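Local coordinates for glycoside transferase (Listeria monocytogenes, PDB 6R2M), which is an extracellular glycoside hydrolase that probably acts on exopolysaccharide and may have transferase activity, at residues F104-E108 against N164-Q170; E260-A266 against L287-T293. One frame throughout, in Å; residues are numbered along the deposited sequence.

Contacts 1 and 2 join different pairs of helices on opposite sides of the chain's centre, their own centres about 25 Å apart. Helix 209-223 touches both, packing against I165 in contact 1 and against S261, A263 and V264 in contact 2. Each is partly buried and combines an aromatic ring, a methionine and a capped helix start. In contact 1, nearer the middle, F104 packs against A167, M168 and the CB of N164, and polar groups meet through one uncharged-to-charged bond and a water. Contact 2, farther out, buries more surface and makes its polar link a salt bridge, with one glutamate oxygen shared by a lysine and a tyrosine.

Contact 1 (F104-E108 against N164-Q170); sequences FRITE and NIQAMQQ
F104 pushes its ring into the start of helix 165-170, and this is the tight half of the contact. Ring atom CD2 lies 3.5 Å from CB of N164, while the F104 CB and the methyl of A167 meet at 3.7 Å. At the far end of the ring, CZ reaches CG of M168 at 3.7 Å. The M168 sulfur stands obliquely to the ring, with SD 5.1 Å from the F104 centroid, a Met-aromatic contact. L130 of helix 120-136 and Y173 help enclose the phenyl group.

One helical turn on, E108 straddles the boundary. Its CG still rests on the A167 methyl, 3.7 Å from CB, but its bent chain carries the carboxylate out to the solvent side. There OE1 of E108 takes a hydrogen bond from NE2 of Q166 at 2.9 Å, with an N-H...O angle of 151°; the donor arrives nearly head-on to the C-O bond, and carboxylate and amide planes stand almost perpendicular. OE2 of E108 accepts from water 1 at 2.9 Å, and the same water donates to OE1 of Q170. This half is looser, resting on an exposed glutamine and a water.

N164 does two jobs on the tight side. With CG swung opposite the backbone N (chi1 -177°), it lays CB against the phenyl ring and turns OD1 back to accept from A167 N at 3.0 Å. The whole is an asparagine N-cap wedged against a second helix crossing at 67°, consistent with the helical (α/α) barrel of family 8 glycoside hydrolases.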
ATOM      1  N   PHE A 104       5.276   5.866   4.083  1.00  7.90           N
ATOM      2  CA  PHE A 104       4.353   5.444   5.139  1.00  6.11           C
ATOM      3  C   PHE A 104       4.418   3.937   5.347  1.00  8.13           C
ATOM      4  O   PHE A 104       4.459   3.450   6.482  1.00  6.01           O
ATOM      5  CB  PHE A 104       2.915   5.846   4.782  1.00  6.29           C
ATOM      6  CG  PHE A 104       2.635   7.323   4.834  1.00  5.95           C
ATOM      7  CD1 PHE A 104       3.380   8.184   5.638  1.00  5.29           C
ATOM      8  CD2 PHE A 104       1.602   7.843   4.059  1.00  6.63           C
ATOM      9  CE1 PHE A 104       3.086   9.543   5.665  1.00  8.28           C
ATOM     10  CE2 PHE A 104       1.306   9.183   4.080  1.00  9.24           C
ATOM     11  CZ  PHE A 104       2.053  10.041   4.894  1.00  7.24           C
ATOM     12  N   ARG A 105       4.410   3.182   4.254  1.00  7.37           N
ATOM     13  CA  ARG A 105       4.432   1.727   4.360  1.00  4.71           C
ATOM     14  C   ARG A 105       5.731   1.243   4.991  1.00  6.34           C
ATOM     15  O   ARG A 105       5.717   0.389   5.877  1.00  6.91           O
ATOM     16  CB  ARG A 105       4.245   1.096   2.982  1.00  5.39           C
ATOM     17  CG  ARG A 105       4.159  -0.421   3.072  1.00  8.03           C
ATOM     18  CD  ARG A 105       4.072  -1.048   1.689  1.00  8.01           C
ATOM     19  NE  ARG A 105       2.893  -0.579   0.958  1.00  8.72           N
ATOM     20  CZ  ARG A 105       2.919   0.302  -0.032  1.00  7.53           C
ATOM     21  NH1 ARG A 105       4.063   0.866  -0.425  1.00  8.62           N
ATOM     22  NH2 ARG A 105       1.786   0.635  -0.636  1.00 10.29           N
ATOM     23  N   ILE A 106       6.864   1.800   4.563  1.00  5.88           N
ATOM     24  CA  ILE A 106       8.158   1.344   5.058  1.00  5.39           C
ATOM     25  C   ILE A 106       8.318   1.697   6.532  1.00  4.37           C
ATOM     26  O   ILE A 106       8.771   0.872   7.333  1.00  7.37           O
ATOM     27  CB  ILE A 106       9.285   1.938   4.192  1.00  7.78           C
ATOM     28  CG1 ILE A 106       9.343   1.171   2.860  1.00  6.53           C
ATOM     29  CG2 ILE A 106      10.641   1.854   4.896  1.00  9.36           C
ATOM     30  CD1 ILE A 106      10.106   1.882   1.734  1.00  5.38           C
ATOM     31  N   THR A 107       7.972   2.937   6.909  1.00  6.22           N
ATOM     32  CA  THR A 107       8.136   3.329   8.302  1.00  7.41           C
ATOM     33  C   THR A 107       7.187   2.555   9.199  1.00  7.50           C
ATOM     34  O   THR A 107       7.576   2.154  10.297  1.00  8.27           O
ATOM     35  CB  THR A 107       7.937   4.834   8.491  1.00  8.23           C
ATOM     36  OG1 THR A 107       6.642   5.238   8.014  1.00  8.32           O
ATOM     37  CG2 THR A 107       9.018   5.592   7.746  1.00 12.12           C
ATOM     38  N   GLU A 108       5.960   2.280   8.730  1.00  8.12           N
ATOM     39  CA  GLU A 108       5.063   1.428   9.503  1.00  8.65           C
ATOM     40  C   GLU A 108       5.668   0.048   9.719  1.00  9.98           C
ATOM     41  O   GLU A 108       5.618  -0.491  10.824  1.00  7.93           O
ATOM     42  CB  GLU A 108       3.708   1.307   8.809  1.00 11.37           C
ATOM     43  CG  GLU A 108       2.782   2.462   9.131  1.00 14.88           C
ATOM     44  CD  GLU A 108       2.426   2.503  10.609  1.00 22.72           C
ATOM     45  OE1 GLU A 108       1.751   1.567  11.084  1.00 30.59           O
ATOM     46  OE2 GLU A 108       2.833   3.456  11.296  1.00 19.83           O
ATOM     47  N   ASN A 164      -2.059   7.082   4.441  1.00  8.60           N
ATOM     48  CA  ASN A 164      -1.952   5.966   5.367  1.00  8.46           C
ATOM     49  C   ASN A 164      -2.253   6.586   6.725  1.00 10.71           C
ATOM     50  O   ASN A 164      -1.393   7.252   7.302  1.00  9.24           O
ATOM     51  CB  ASN A 164      -0.565   5.334   5.290  1.00  8.95           C
ATOM     52  CG  ASN A 164      -0.413   4.114   6.172  1.00 11.98           C
ATOM     53  OD1 ASN A 164      -0.903   4.067   7.306  1.00 12.45           O
ATOM     54  ND2 ASN A 164       0.301   3.124   5.659  1.00 11.17           N
ATOM     55  N   ILE A 165      -3.495   6.434   7.196  1.00 10.44           N
ATOM     56  CA  ILE A 165      -3.920   7.161   8.390  1.00  9.00           C
ATOM     57  C   ILE A 165      -3.113   6.721   9.601  1.00 12.28           C
ATOM     58  O   ILE A 165      -2.701   7.543  10.425  1.00  8.69           O
ATOM     59  CB  ILE A 165      -5.431   6.972   8.623  1.00 10.61           C
ATOM     60  CG1 ILE A 165      -6.221   7.534   7.438  1.00 10.50           C
ATOM     61  CG2 ILE A 165      -5.867   7.627   9.959  1.00 10.74           C
ATOM     62  CD1 ILE A 165      -5.855   8.970   7.037  1.00  9.84           C
ATOM     63  N   GLN A 166      -2.877   5.417   9.740  1.00 13.49           N
ATOM     64  CA  GLN A 166      -2.086   4.942  10.872  1.00 14.50           C
ATOM     65  C   GLN A 166      -0.697   5.575  10.885  1.00 13.07           C
ATOM     66  O   GLN A 166      -0.237   6.055  11.929  1.00 13.68           O
ATOM     67  CB  GLN A 166      -1.994   3.413  10.840  1.00 17.60           C
ATOM     68  CG  GLN A 166      -1.036   2.851  11.881  1.00 30.11           C
ATOM     69  CD  GLN A 166      -1.499   1.537  12.473  1.00 35.01           C
ATOM     70  OE1 GLN A 166      -2.681   1.353  12.770  1.00 39.25           O
ATOM     71  NE2 GLN A 166      -0.566   0.604  12.633  1.00 34.29           N
ATOM     72  N   ALA A 167      -0.035   5.631   9.725  1.00 11.23           N
ATOM     73  CA  ALA A 167       1.305   6.206   9.687  1.00 12.54           C
ATOM     74  C   ALA A 167       1.268   7.696  10.003  1.00 16.09           C
ATOM     75  O   ALA A 167       2.149   8.217  10.698  1.00 14.24           O
ATOM     76  CB  ALA A 167       1.951   5.965   8.322  1.00 11.28           C
ATOM     77  N   MET A 168       0.253   8.395   9.512  1.00 10.08           N
ATOM     78  CA  MET A 168       0.175   9.833   9.748  1.00  9.44           C
ATOM     79  C   MET A 168      -0.080  10.148  11.214  1.00 12.70           C
ATOM     80  O   MET A 168       0.426  11.155  11.726  1.00 13.22           O
ATOM     81  CB  MET A 168      -0.908  10.456   8.867  1.00 11.54           C
ATOM     82  CG  MET A 168      -0.602  10.331   7.404  1.00  9.18           C
ATOM     83  SD  MET A 168      -1.943  10.952   6.383  1.00 12.92           S
ATOM     84  CE  MET A 168      -1.992  12.666   6.922  1.00 13.18           C
ATOM     85  N   GLN A 169      -0.847   9.304  11.907  1.00 12.44           N
ATOM     86  CA  GLN A 169      -1.050   9.521  13.335  1.00 13.42           C
ATOM     87  C   GLN A 169       0.220   9.227  14.124  1.00 17.19           C
ATOM     88  O   GLN A 169       0.471   9.872  15.152  1.00 17.61           O
ATOM     89  CB  GLN A 169      -2.221   8.668  13.828  1.00 16.52           C
ATOM     90  CG  GLN A 169      -3.545   9.033  13.176  1.00 14.84           C
ATOM     91  CD  GLN A 169      -4.650   8.033  13.460  1.00 19.93           C
ATOM     92  OE1 GLN A 169      -4.395   6.871  13.772  1.00 22.79           O
ATOM     93  NE2 GLN A 169      -5.893   8.483  13.332  1.00 21.39           N
ATOM     94  N   GLN A 170       1.039   8.288  13.649  1.00 16.47           N
ATOM     95  CA  GLN A 170       2.284   7.950  14.336  1.00 15.95           C
ATOM     96  C   GLN A 170       3.233   9.144  14.425  1.00 17.71           C
ATOM     97  O   GLN A 170       4.006   9.252  15.385  1.00 20.64           O
ATOM     98  CB  GLN A 170       2.967   6.785  13.621  1.00 21.61           C
ATOM     99  CG  GLN A 170       4.338   6.467  14.166  1.00 19.26           C
ATOM    100  CD  GLN A 170       4.278   5.845  15.548  1.00 29.56           C
ATOM    101  OE1 GLN A 170       3.413   5.015  15.824  1.00 27.44           O
ATOM    102  NE2 GLN A 170       5.196   6.254  16.429  1.00 22.06           N
TER
HETATM  103  O   HOH W   1       2.885   3.004  14.138  1.00 28.22           O

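Contact 2 (E260-A266 against L287-T293)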
ATOM      1  N   GLU A 260     -10.567  -8.665 -13.637  1.00  8.13           N
ATOM      2  CA  GLU A 260     -10.549  -8.528 -12.188  1.00 11.29           C
ATOM      3  C   GLU A 260      -9.126  -8.241 -11.724  1.00  8.42           C
ATOM      4  O   GLU A 260      -8.160  -8.443 -12.463  1.00 12.43           O
ATOM      5  CB  GLU A 260     -11.093  -9.792 -11.522  1.00 10.59           C
ATOM      6  CG  GLU A 260     -12.602  -9.965 -11.683  1.00 12.41           C
ATOM      7  CD  GLU A 260     -13.060 -11.401 -11.411  1.00 10.24           C
ATOM      8  OE1 GLU A 260     -12.974 -12.229 -12.341  1.00 12.27           O
ATOM      9  OE2 GLU A 260     -13.476 -11.708 -10.265  1.00  8.60           O
ATOM     10  N   SER A 261      -9.004  -7.750 -10.490  1.00  9.70           N
ATOM     11  CA  SER A 261      -7.714  -7.372  -9.922  1.00  7.35           C
ATOM     12  C   SER A 261      -7.485  -8.118  -8.620  1.00  7.07           C
ATOM     13  O   SER A 261      -8.331  -8.079  -7.723  1.00  7.37           O
ATOM     14  CB  SER A 261      -7.637  -5.871  -9.659  1.00 10.03           C
ATOM     15  OG  SER A 261      -6.640  -5.585  -8.671  1.00  7.50           O
ATOM     16  N   THR A 262      -6.339  -8.798  -8.524  1.00  6.36           N
ATOM     17  CA  THR A 262      -5.978  -9.458  -7.273  1.00  6.84           C
ATOM     18  C   THR A 262      -5.908  -8.457  -6.124  1.00  9.29           C
ATOM     19  O   THR A 262      -6.467  -8.693  -5.046  1.00  7.51           O
ATOM     20  CB  THR A 262      -4.652 -10.187  -7.449  1.00  8.01           C
ATOM     21  OG1 THR A 262      -4.815 -11.220  -8.423  1.00  9.48           O
ATOM     22  CG2 THR A 262      -4.212 -10.814  -6.140  1.00  7.27           C
ATOM     23  N   ALA A 263      -5.226  -7.324  -6.339  1.00  6.96           N
ATOM     24  CA  ALA A 263      -5.097  -6.342  -5.266  1.00  7.83           C
ATOM     25  C   ALA A 263      -6.457  -5.806  -4.826  1.00  7.61           C
ATOM     26  O   ALA A 263      -6.681  -5.590  -3.629  1.00  7.53           O
ATOM     27  CB  ALA A 263      -4.174  -5.202  -5.695  1.00  7.41           C
ATOM     28  N   VAL A 264      -7.383  -5.616  -5.772  1.00  6.72           N
ATOM     29  CA  VAL A 264      -8.723  -5.147  -5.424  1.00  5.59           C
ATOM     30  C   VAL A 264      -9.410  -6.123  -4.486  1.00  6.35           C
ATOM     31  O   VAL A 264     -10.032  -5.722  -3.500  1.00  7.88           O
ATOM     32  CB  VAL A 264      -9.553  -4.905  -6.694  1.00  6.34           C
ATOM     33  CG1 VAL A 264     -11.030  -4.756  -6.317  1.00  9.05           C
ATOM     34  CG2 VAL A 264      -9.058  -3.643  -7.369  1.00 10.67           C
ATOM     35  N   TYR A 265      -9.292  -7.426  -4.753  1.00  4.76           N
ATOM     36  CA  TYR A 265      -9.924  -8.370  -3.831  1.00  5.59           C
ATOM     37  C   TYR A 265      -9.197  -8.440  -2.494  1.00  6.85           C
ATOM     38  O   TYR A 265      -9.845  -8.641  -1.455  1.00  7.40           O
ATOM     39  CB  TYR A 265     -10.006  -9.753  -4.468  1.00  5.17           C
ATOM     40  CG  TYR A 265     -11.079  -9.830  -5.534  1.00  6.14           C
ATOM     41  CD1 TYR A 265     -12.342  -9.291  -5.305  1.00  6.93           C
ATOM     42  CD2 TYR A 265     -10.837 -10.452  -6.755  1.00  6.31           C
ATOM     43  CE1 TYR A 265     -13.338  -9.348  -6.277  1.00  9.67           C
ATOM     44  CE2 TYR A 265     -11.836 -10.530  -7.737  1.00  9.40           C
ATOM     45  CZ  TYR A 265     -13.084  -9.972  -7.481  1.00  9.53           C
ATOM     46  OH  TYR A 265     -14.071 -10.048  -8.442  1.00  9.42           O
ATOM     47  N   ALA A 266      -7.869  -8.275  -2.481  1.00  7.78           N
ATOM     48  CA  ALA A 266      -7.170  -8.229  -1.199  1.00  8.28           C
ATOM     49  C   ALA A 266      -7.638  -7.037  -0.371  1.00  7.98           C
ATOM     50  O   ALA A 266      -7.948  -7.174   0.823  1.00  7.29           O
ATOM     51  CB  ALA A 266      -5.658  -8.170  -1.421  1.00  8.16           C
ATOM     52  N   LEU A 287     -12.866 -14.905  -3.622  1.00  8.15           N
ATOM     53  CA  LEU A 287     -12.489 -14.327  -4.907  1.00  9.87           C
ATOM     54  C   LEU A 287     -10.987 -14.083  -4.976  1.00  7.93           C
ATOM     55  O   LEU A 287     -10.372 -14.256  -6.037  1.00  7.95           O
ATOM     56  CB  LEU A 287     -13.274 -13.032  -5.143  1.00  7.66           C
ATOM     57  CG  LEU A 287     -14.741 -13.273  -5.547  1.00  6.30           C
ATOM     58  CD1 LEU A 287     -15.594 -12.011  -5.387  1.00  8.76           C
ATOM     59  CD2 LEU A 287     -14.809 -13.753  -6.999  1.00 10.63           C
ATOM     60  N   LEU A 288     -10.380 -13.691  -3.856  1.00  8.40           N
ATOM     61  CA  LEU A 288      -8.935 -13.487  -3.816  1.00  5.89           C
ATOM     62  C   LEU A 288      -8.193 -14.807  -4.002  1.00  7.46           C
ATOM     63  O   LEU A 288      -7.189 -14.870  -4.720  1.00  8.63           O
ATOM     64  CB  LEU A 288      -8.553 -12.818  -2.486  1.00  7.76           C
ATOM     65  CG  LEU A 288      -7.074 -12.649  -2.191  1.00  6.97           C
ATOM     66  CD1 LEU A 288      -6.495 -11.742  -3.255  1.00  8.45           C
ATOM     67  CD2 LEU A 288      -6.824 -12.087  -0.780  1.00  8.41           C
ATOM     68  N   GLU A 289      -8.685 -15.877  -3.378  1.00 10.75           N
ATOM     69  CA  GLU A 289      -8.072 -17.190  -3.559  1.00 10.70           C
ATOM     70  C   GLU A 289      -8.200 -17.675  -5.000  1.00 11.43           C
ATOM     71  O   GLU A 289      -7.300 -18.355  -5.509  1.00 10.67           O
ATOM     72  CB  GLU A 289      -8.702 -18.185  -2.572  1.00 11.63           C
ATOM     73  CG  GLU A 289      -8.299 -17.868  -1.125  1.00 13.98           C
ATOM     74  CD  GLU A 289      -9.178 -18.523  -0.079  1.00 26.12           C
ATOM     75  OE1 GLU A 289     -10.352 -18.845  -0.378  1.00 28.15           O
ATOM     76  OE2 GLU A 289      -8.688 -18.704   1.058  1.00 28.57           O
ATOM     77  N   LYS A 290      -9.282 -17.298  -5.682  1.00  7.27           N
ATOM     78  CA  LYS A 290      -9.493 -17.721  -7.061  1.00  7.79           C
ATOM     79  C   LYS A 290      -8.476 -17.090  -8.008  1.00  9.21           C
ATOM     80  O   LYS A 290      -8.039 -17.726  -8.974  1.00  9.55           O
ATOM     81  CB  LYS A 290     -10.931 -17.376  -7.475  1.00 13.74           C
ATOM     82  CG  LYS A 290     -11.203 -17.493  -8.954  1.00 16.80           C
ATOM     83  CD  LYS A 290     -12.563 -16.938  -9.384  1.00 17.21           C
ATOM     84  CE  LYS A 290     -12.643 -15.447  -9.187  1.00 21.49           C
ATOM     85  NZ  LYS A 290     -13.688 -14.703  -9.970  1.00 14.63           N
ATOM     86  N   MET A 291      -8.090 -15.843  -7.755  1.00  8.52           N
ATOM     87  CA  MET A 291      -7.127 -15.182  -8.629  1.00  8.76           C
ATOM     88  C   MET A 291      -5.814 -15.940  -8.661  1.00  9.67           C
ATOM     89  O   MET A 291      -5.341 -16.442  -7.638  1.00 11.09           O
ATOM     90  CB  MET A 291      -6.890 -13.743  -8.156  1.00  9.06           C
ATOM     91  CG  MET A 291      -8.183 -12.936  -8.040  1.00 13.65           C
ATOM     92  SD  MET A 291      -9.021 -12.616  -9.610  1.00 13.37           S
ATOM     93  CE  MET A 291     -10.003 -14.029  -9.873  1.00 23.51           C
ATOM     94  N   ASP A 292      -5.212 -15.998  -9.842  1.00  8.75           N
ATOM     95  CA  ASP A 292      -3.979 -16.746 -10.066  1.00  8.52           C
ATOM     96  C   ASP A 292      -2.805 -15.773 -10.020  1.00  8.23           C
ATOM     97  O   ASP A 292      -2.662 -14.915 -10.896  1.00 11.75           O
ATOM     98  CB  ASP A 292      -4.044 -17.486 -11.401  1.00  9.72           C
ATOM     99  CG  ASP A 292      -2.806 -18.320 -11.673  1.00 10.19           C
ATOM    100  OD1 ASP A 292      -1.950 -18.458 -10.768  1.00 10.34           O
ATOM    101  OD2 ASP A 292      -2.701 -18.860 -12.799  1.00 14.45           O
ATOM    102  N   THR A 293      -1.975 -15.895  -8.987  1.00  8.59           N
ATOM    103  CA  THR A 293      -0.786 -15.063  -8.860  1.00  6.53           C
ATOM    104  C   THR A 293       0.500 -15.845  -9.130  1.00  7.54           C
ATOM    105  O   THR A 293       1.575 -15.406  -8.716  1.00  8.04           O
ATOM    106  CB  THR A 293      -0.712 -14.417  -7.468  1.00  8.91           C
ATOM    107  OG1 THR A 293      -0.748 -15.430  -6.450  1.00  8.97           O
ATOM    108  CG2 THR A 293      -1.857 -13.431  -7.246  1.00  9.11           C
TER
HETATM  109  O   HOH W   2      -3.110 -11.994 -10.306  1.00 21.88           O
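L287 lies squarely over the ring of Y265: its CB sits 3.6 Å from the ring centroid, practically on the normal, a CH-pi contact. M291 comes to the ring's edge instead, its SD near the ring plane in a Met-aromatic contact 5.1 Å from the Y265 centroid. L288 sends CD1 to within 3.5 Å of the T262 carbonyl O and also touches A266.

The polar groups gather round one carboxylate oxygen. E260 OE2 accepts on its syn lone pair from NZ of K290 at 3.0 Å, closing a salt bridge, and on its anti lone pair from the Y265 hydroxyl, whose OH is only 2.5 Å from OE2. The lysine reaches it through a bend at chi3 (66°) that turns its otherwise extended chain. The tyrosine OH has a second partner in V244 N, so it both gives and receives.

At the other end, T262 OG1 is 2.7 Å from water 2, which donates in turn to the carbonyl O of D292 and so bridges the segments. Helix ends are provided for as well: S261 OG accepts from V264 N at 3.0 Å as the N-cap of helix 262-274, A263 N reaches D303 OD1, and K307 NZ donates to the carbonyl O atoms of E289 and M291 where helix 278-290 stops.

Two donors on one oxygen would probably stabilise the ionised form of E260 and fix its rotation, with OE2 joining the K290 ammonium and the Y265 hydroxyl in a single polar cluster.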